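Local coordinates for protein lysyl oxidase (Pichia pastoris, PDB 1W7C) that probably oxidises primary amines, among them lysine side chains, with a topaquinone cofactor and a copper ion in each subunit, at residues 497-501 against 556-560. Sequence-based numbering, arbitrary orientation.
Sequences DLDVG and LIESA. With CA (calcium ion), chain D.
The hydroxyl of Ser559 reaches across to Gly501: OG is 3.1 Å from Gly501 O, a likely but shared hydrogen bond, for the stronger polar partner of this OG is Glu562, a little further along the chain. With OG anti to the backbone N (chi1 -179°), Ser559 turns the oxygen to Gly501 and lays its CB 3.3 Å from Val500 O.

Next along, Val500 fills the middle of the contact. Its CG2 comes 3.6 Å from Ile557 O and 3.9 Å from Ile557 CG2, while CG1, anti to the backbone N at chi1 -176°, lies over the Ile557-Ser559 backbone. Beyond it Leu498 brings CD1 to 3.8 Å from Ile557 CG1, so Ile557 gives one branch to each neighbour. With an alanine at Val500 both methyls go, and Ile557 CG2 is likely to lose its packing partner there, a gap opening beside Ile557 O.

Beside this packing, held by 497-499, sits a calcium ion, bound by Asp497 OD1, Leu498 O and Asp499 OD1 at 2.3 to 2.4 Å, by a water, and by Asp643 and Ile644. Lys65 forms salt bridges with OD2 of Asp497 and of Asp499 and probably offsets their charge.

Within the copper amine oxidase enzyme domain, the contact joins the end of strand 488-498, paired with 329-344 and 642-654, and the loop residues that follow it to strand 553-559, which runs between 504-518 and 569-576; Ile574 of the latter also touches Leu498.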
ATOM      1  N   ASP A 497      -5.792  19.058   8.740  1.00 12.97           N
ATOM      2  CA  ASP A 497      -6.709  19.737   9.638  1.00 13.68           C
ATOM      3  C   ASP A 497      -8.115  19.206   9.376  1.00 13.91           C
ATOM      4  O   ASP A 497      -8.987  19.850   8.797  1.00 14.35           O
ATOM      5  CB  ASP A 497      -6.598  21.245   9.478  1.00 13.88           C
ATOM      6  CG  ASP A 497      -7.479  22.003  10.401  1.00 14.55           C
ATOM      7  OD1 ASP A 497      -8.044  21.386  11.371  1.00 13.85           O
ATOM      8  OD2 ASP A 497      -7.624  23.244  10.232  1.00 15.19           O
ATOM      9  N   LEU A 498      -8.334  18.002   9.886  1.00 14.16           N
ATOM     10  CA  LEU A 498      -9.645  17.355   9.899  1.00 13.39           C
ATOM     11  C   LEU A 498     -10.548  18.186  10.800  1.00 13.46           C
ATOM     12  O   LEU A 498     -10.130  18.547  11.903  1.00 12.86           O
ATOM     13  CB  LEU A 498      -9.528  15.902  10.445  1.00 14.21           C
ATOM     14  CG  LEU A 498      -9.135  14.873   9.377  1.00 14.48           C
ATOM     15  CD1 LEU A 498      -8.380  13.702  10.042  1.00 16.10           C
ATOM     16  CD2 LEU A 498     -10.340  14.370   8.639  1.00 14.56           C
ATOM     17  N   ASP A 499     -11.785  18.376  10.379  1.00 13.70           N
ATOM     18  CA  ASP A 499     -12.831  19.021  11.167  1.00 13.91           C
ATOM     19  C   ASP A 499     -14.060  18.095  11.005  1.00 14.43           C
ATOM     20  O   ASP A 499     -14.898  18.291  10.108  1.00 15.65           O
ATOM     21  CB  ASP A 499     -13.192  20.412  10.621  1.00 13.83           C
ATOM     22  CG  ASP A 499     -12.209  21.501  10.972  1.00 14.09           C
ATOM     23  OD1 ASP A 499     -11.282  21.322  11.796  1.00 15.07           O
ATOM     24  OD2 ASP A 499     -12.375  22.629  10.385  1.00 15.39           O
ATOM     25  N   VAL A 500     -14.095  17.028  11.775  1.00 14.21           N
ATOM     26  CA  VAL A 500     -15.116  16.011  11.593  1.00 14.12           C
ATOM     27  C   VAL A 500     -16.394  16.398  12.316  1.00 15.22           C
ATOM     28  O   VAL A 500     -16.419  16.494  13.535  1.00 16.49           O
ATOM     29  CB  VAL A 500     -14.616  14.631  12.092  1.00 15.36           C
ATOM     30  CG1 VAL A 500     -15.655  13.586  11.796  1.00 16.46           C
ATOM     31  CG2 VAL A 500     -13.311  14.295  11.419  1.00 16.07           C
ATOM     32  N   GLY A 501     -17.445  16.643  11.555  1.00 16.06           N
ATOM     33  CA  GLY A 501     -18.689  17.080  12.158  0.60 16.23           C
ATOM     34  C   GLY A 501     -18.480  18.330  12.979  0.60 22.49           C
ATOM     35  O   GLY A 501     -18.859  18.359  14.168  0.60 20.73           O
ATOM     36  N   LEU A 556      -8.641   7.651  15.527  1.00 13.59           N
ATOM     37  CA  LEU A 556      -9.786   8.408  15.083  1.00 13.15           C
ATOM     38  C   LEU A 556      -9.684   9.886  15.424  1.00 13.75           C
ATOM     39  O   LEU A 556      -9.244  10.244  16.521  1.00 13.96           O
ATOM     40  CB  LEU A 556     -11.095   7.876  15.697  1.00 13.25           C
ATOM     41  CG  LEU A 556     -11.465   6.414  15.506  1.00 14.55           C
ATOM     42  CD1 LEU A 556     -12.739   6.086  16.246  1.00 16.68           C
ATOM     43  CD2 LEU A 556     -11.530   6.043  14.027  1.00 14.88           C
ATOM     44  N   ILE A 557     -10.206  10.717  14.524  1.00 13.96           N
ATOM     45  CA  ILE A 557     -10.663  12.036  14.854  1.00 13.37           C
ATOM     46  C   ILE A 557     -12.186  12.003  14.863  1.00 13.17           C
ATOM     47  O   ILE A 557     -12.815  11.734  13.852  1.00 14.38           O
ATOM     48  CB  ILE A 557     -10.136  13.093  13.892  1.00 13.88           C
ATOM     49  CG1 ILE A 557      -8.594  13.056  13.800  1.00 15.07           C
ATOM     50  CG2 ILE A 557     -10.663  14.485  14.278  1.00 14.75           C
ATOM     51  CD1 ILE A 557      -7.830  13.289  15.055  1.00 15.52           C
ATOM     52  N   GLU A 558     -12.752  12.251  16.045  1.00 13.98           N
ATOM     53  CA  GLU A 558     -14.196  12.193  16.278  1.00 14.52           C
ATOM     54  C   GLU A 558     -14.785  13.593  16.421  1.00 13.66           C
ATOM     55  O   GLU A 558     -14.154  14.497  16.960  1.00 15.72           O
ATOM     56  CB  GLU A 558     -14.478  11.489  17.631  1.00 15.32           C
ATOM     57  CG  GLU A 558     -13.988  10.057  17.739  1.00 15.56           C
ATOM     58  CD  GLU A 558     -14.313   9.443  19.085  1.00 15.23           C
ATOM     59  OE1 GLU A 558     -14.858  10.148  20.002  1.00 17.94           O
ATOM     60  OE2 GLU A 558     -13.981   8.226  19.300  1.00 16.72           O
ATOM     61  N   SER A 559     -16.015  13.757  15.962  1.00 14.93           N
ATOM     62  CA  SER A 559     -16.800  14.914  16.385  1.00 16.02           C
ATOM     63  C   SER A 559     -16.945  14.871  17.910  1.00 15.98           C
ATOM     64  O   SER A 559     -17.224  13.818  18.463  1.00 16.12           O
ATOM     65  CB  SER A 559     -18.166  14.854  15.775  1.00 15.58           C
ATOM     66  OG  SER A 559     -18.922  15.993  16.177  1.00 17.32           O
ATOM     67  N   ALA A 560     -16.846  16.021  18.573  1.00 16.41           N
ATOM     68  CA  ALA A 560     -17.043  16.066  20.016  1.00 17.93           C
ATOM     69  C   ALA A 560     -18.493  15.803  20.399  1.00 19.13           C
ATOM     70  O   ALA A 560     -18.747  15.201  21.448  1.00 22.59           O
ATOM     71  CB  ALA A 560     -16.563  17.377  20.613  1.00 18.14           C
TER
HETATM   72 CA    CA D 802      -9.472  20.550  12.933  1.00 13.64          CA
HETATM   73  O   HOH W   1     -10.948  19.568  14.586  1.00 13.86           O